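PDB 4HR1: putative uncharacterized protein from Pyrococcus abyssi virus 1, which is of unknown function, a mostly helical bundle protein of a virus that infects Pyrococcus abyssi, assembled from two protein chains. Local coordinates for residues A21-Y26 against E38-L43. Residues are numbered along the deposited sequence; the frame is centred on the assembly and turned at random.
Sequences AFLKGY and EQVEKL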
ATOM      1  N   ALA A  21       3.705   8.882  -0.914  1.00 40.50           N
ATOM      2  CA  ALA A  21       4.662   8.976   0.204  1.00 41.34           C
ATOM      3  C   ALA A  21       5.886   9.777  -0.249  1.00 47.76           C
ATOM      4  O   ALA A  21       6.304  10.701   0.458  1.00 47.47           O
ATOM      5  CB  ALA A  21       5.095   7.578   0.661  1.00 41.88           C
ATOM      6  N   PHE A  22       6.401   9.466  -1.471  1.00 45.66           N
ATOM      7  CA  PHE A  22       7.550  10.126  -2.100  1.00 46.02           C
ATOM      8  C   PHE A  22       7.312  11.623  -2.258  1.00 52.80           C
ATOM      9  O   PHE A  22       8.152  12.413  -1.818  1.00 52.70           O
ATOM     10  CB  PHE A  22       7.858   9.469  -3.455  1.00 47.53           C
ATOM     11  CG  PHE A  22       9.115   9.940  -4.147  1.00 48.31           C
ATOM     12  CD1 PHE A  22       9.098  11.059  -4.971  1.00 50.61           C
ATOM     13  CD2 PHE A  22      10.301   9.230  -4.025  1.00 49.99           C
ATOM     14  CE1 PHE A  22      10.254  11.478  -5.632  1.00 51.61           C
ATOM     15  CE2 PHE A  22      11.449   9.641  -4.703  1.00 52.56           C
ATOM     16  CZ  PHE A  22      11.418  10.757  -5.507  1.00 50.19           C
ATOM     17  N   LEU A  23       6.158  12.012  -2.862  1.00 50.89           N
ATOM     18  CA  LEU A  23       5.754  13.410  -3.086  1.00 51.21           C
ATOM     19  C   LEU A  23       5.642  14.199  -1.789  1.00 58.06           C
ATOM     20  O   LEU A  23       6.111  15.338  -1.732  1.00 57.15           O
ATOM     21  CB  LEU A  23       4.409  13.465  -3.808  1.00 50.98           C
ATOM     22  CG  LEU A  23       4.453  13.641  -5.292  1.00 55.24           C
ATOM     23  CD1 LEU A  23       3.363  12.830  -5.938  1.00 55.99           C
ATOM     24  CD2 LEU A  23       4.336  15.107  -5.670  1.00 57.07           C
ATOM     25  N   LYS A  24       4.986  13.595  -0.762  1.00 57.30           N
ATOM     26  CA  LYS A  24       4.780  14.142   0.584  1.00 58.08           C
ATOM     27  C   LYS A  24       6.138  14.523   1.193  1.00 64.09           C
ATOM     28  O   LYS A  24       6.323  15.672   1.618  1.00 64.26           O
ATOM     29  CB  LYS A  24       4.078  13.095   1.468  1.00 60.99           C
ATOM     30  CG  LYS A  24       2.876  13.628   2.245  1.00 78.26           C
ATOM     31  CD  LYS A  24       1.562  13.025   1.759  1.00 85.94           C
ATOM     32  CE  LYS A  24       0.907  12.110   2.770  1.00 94.19           C
ATOM     33  NZ  LYS A  24       1.466  10.733   2.725  1.00102.78           N
ATOM     34  N   GLY A  25       7.081  13.573   1.137  1.00 61.07           N
ATOM     35  CA  GLY A  25       8.449  13.711   1.619  1.00 61.28           C
ATOM     36  C   GLY A  25       9.252  14.775   0.908  1.00 67.11           C
ATOM     37  O   GLY A  25       9.959  15.551   1.563  1.00 66.81           O
ATOM     38  N   TYR A  26       9.135  14.836  -0.438  1.00 64.62           N
ATOM     39  CA  TYR A  26       9.816  15.847  -1.253  1.00 64.60           C
ATOM     40  C   TYR A  26       9.338  17.237  -0.836  1.00 71.44           C
ATOM     41  O   TYR A  26      10.150  18.157  -0.723  1.00 71.30           O
ATOM     42  CB  TYR A  26       9.569  15.613  -2.765  1.00 64.53           C
ATOM     43  CG  TYR A  26       9.987  16.778  -3.639  1.00 64.83           C
ATOM     44  CD1 TYR A  26      11.329  17.040  -3.892  1.00 66.42           C
ATOM     45  CD2 TYR A  26       9.041  17.652  -4.169  1.00 65.55           C
ATOM     46  CE1 TYR A  26      11.720  18.112  -4.694  1.00 66.39           C
ATOM     47  CE2 TYR A  26       9.422  18.741  -4.954  1.00 66.38           C
ATOM     48  CZ  TYR A  26      10.764  18.965  -5.219  1.00 72.73           C
ATOM     49  OH  TYR A  26      11.153  20.024  -5.999  1.00 72.73           O
ATOM     50  N   GLU A  38      -2.511  20.276  -1.097  1.00 68.68           N
ATOM     51  CA  GLU A  38      -3.942  20.028  -1.265  1.00 67.33           C
ATOM     52  C   GLU A  38      -4.121  19.046  -2.421  1.00 66.05           C
ATOM     53  O   GLU A  38      -4.739  18.003  -2.215  1.00 64.71           O
ATOM     54  CB  GLU A  38      -4.689  21.348  -1.547  1.00 69.18           C
ATOM     55  CG  GLU A  38      -6.179  21.327  -1.234  1.00 82.59           C
ATOM     56  CD  GLU A  38      -6.598  22.257  -0.112  1.00111.62           C
ATOM     57  OE1 GLU A  38      -6.473  23.493  -0.277  1.00104.40           O
ATOM     58  OE2 GLU A  38      -7.056  21.749   0.937  1.00113.81           O
ATOM     59  N   GLN A  39      -3.523  19.355  -3.611  1.00 59.62           N
ATOM     60  CA  GLN A  39      -3.547  18.539  -4.840  1.00 58.38           C
ATOM     61  C   GLN A  39      -3.095  17.095  -4.582  1.00 59.50           C
ATOM     62  O   GLN A  39      -3.721  16.157  -5.087  1.00 57.99           O
ATOM     63  CB  GLN A  39      -2.668  19.162  -5.939  1.00 59.99           C
ATOM     64  CG  GLN A  39      -3.169  20.497  -6.513  1.00 79.53           C
ATOM     65  CD  GLN A  39      -2.155  21.191  -7.418  1.00 99.87           C
ATOM     66  OE1 GLN A  39      -2.465  21.600  -8.542  1.00 96.56           O
ATOM     67  NE2 GLN A  39      -0.923  21.365  -6.951  1.00 87.38           N
ATOM     68  N   VAL A  40      -2.018  16.925  -3.774  1.00 55.12           N
ATOM     69  CA  VAL A  40      -1.447  15.621  -3.403  1.00 54.81           C
ATOM     70  C   VAL A  40      -2.446  14.860  -2.536  1.00 58.29           C
ATOM     71  O   VAL A  40      -2.691  13.673  -2.779  1.00 57.29           O
ATOM     72  CB  VAL A  40      -0.030  15.758  -2.757  1.00 58.80           C
ATOM     73  CG1 VAL A  40       0.468  14.435  -2.159  1.00 58.38           C
ATOM     74  CG2 VAL A  40       0.977  16.278  -3.778  1.00 58.56           C
ATOM     75  N   GLU A  41      -3.053  15.572  -1.553  1.00 55.56           N
ATOM     76  CA  GLU A  41      -4.073  15.046  -0.638  1.00 54.62           C
ATOM     77  C   GLU A  41      -5.280  14.547  -1.443  1.00 54.89           C
ATOM     78  O   GLU A  41      -5.740  13.423  -1.220  1.00 55.52           O
ATOM     79  CB  GLU A  41      -4.487  16.116   0.387  1.00 56.12           C
ATOM     80  CG  GLU A  41      -3.902  15.908   1.771  1.00 68.98           C
ATOM     81  CD  GLU A  41      -4.384  14.667   2.499  1.00108.57           C
ATOM     82  OE1 GLU A  41      -3.555  14.051   3.209  1.00109.70           O
ATOM     83  OE2 GLU A  41      -5.570  14.288   2.338  1.00111.02           O
ATOM     84  N   LYS A  42      -5.715  15.346  -2.438  1.00 48.24           N
ATOM     85  CA  LYS A  42      -6.804  15.021  -3.366  1.00 47.22           C
ATOM     86  C   LYS A  42      -6.489  13.724  -4.120  1.00 50.82           C
ATOM     87  O   LYS A  42      -7.341  12.839  -4.183  1.00 50.51           O
ATOM     88  CB  LYS A  42      -7.064  16.191  -4.334  1.00 48.46           C
ATOM     89  CG  LYS A  42      -7.779  17.392  -3.692  1.00 51.06           C
ATOM     90  CD  LYS A  42      -8.841  18.004  -4.625  1.00 55.15           C
ATOM     91  CE  LYS A  42      -9.471  19.278  -4.091  1.00 53.84           C
ATOM     92  NZ  LYS A  42      -8.547  20.439  -4.202  1.00 56.09           N
ATOM     93  N   LEU A  43      -5.225  13.561  -4.585  1.00 48.18           N
ATOM     94  CA  LEU A  43      -4.768  12.344  -5.265  1.00 47.58           C
ATOM     95  C   LEU A  43      -4.782  11.121  -4.375  1.00 49.99           C
ATOM     96  O   LEU A  43      -5.277  10.077  -4.807  1.00 48.19           O
ATOM     97  CB  LEU A  43      -3.412  12.535  -5.944  1.00 47.78           C
ATOM     98  CG  LEU A  43      -3.472  13.320  -7.260  1.00 52.90           C
ATOM     99  CD1 LEU A  43      -2.196  14.091  -7.498  1.00 53.23           C
ATOM    100  CD2 LEU A  43      -3.794  12.412  -8.434  1.00 54.35           C
TER
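Leu23 and Val40 meet through methyl groups alone, with no flat group between them. The flat groups of helical segment 21-26 are the rings of Phe22 and Tyr26, neither of which meets 38-43. Phe22 makes edge-to-face contacts with aromatic side chains of the neighbouring subunit, and the Tyr26 ring meets an aromatic of that subunit with the planes about 70° apart. Within the chain, Tyr26 OH is hydrogen-bonded to O of Val99, and both side chains touch Leu101.

On the side turned to helix 34-63, the contact is made by the methyls of Leu23 and Val40 and by a methylene of Lys24. Leu23 presents CD2 to CG2 of Val40 at 4.0 Å, the two side chains slanting across one another. At Val40, chi1 of 170° sets CG1 opposite the backbone N and CG2 beside it, one methyl for each of two partners. CG2 goes to Leu23, while CG1 lies 4.3 Å from CD of Lys24, so the aliphatic part of the lysine extends the apolar surface. Beyond its CD the lysine runs on without touching Val40, and NZ ends 6.0 Å from OE1 of Glu41, too far for a salt bridge. CA of Leu23 and CA of Val40 are the nearest across the segments, 7.5 Å apart, and just 152 Å² is buried in all.

The contact joins helices 5-30 and 34-63 near the short turn that links them, as an antiparallel hairpin of the helical bundle. Leu23 also touches Glu95 of helix 72-98 and Val99 beyond it, and Leu43 packs on Gln91 and Ile92, so helix 72-98 packs against both helices beside the contact. Phe22 reaches Ile111 and Leu115 of helix 109-119, leaving helix 5-30 between its hairpin partner and the C-terminal helix.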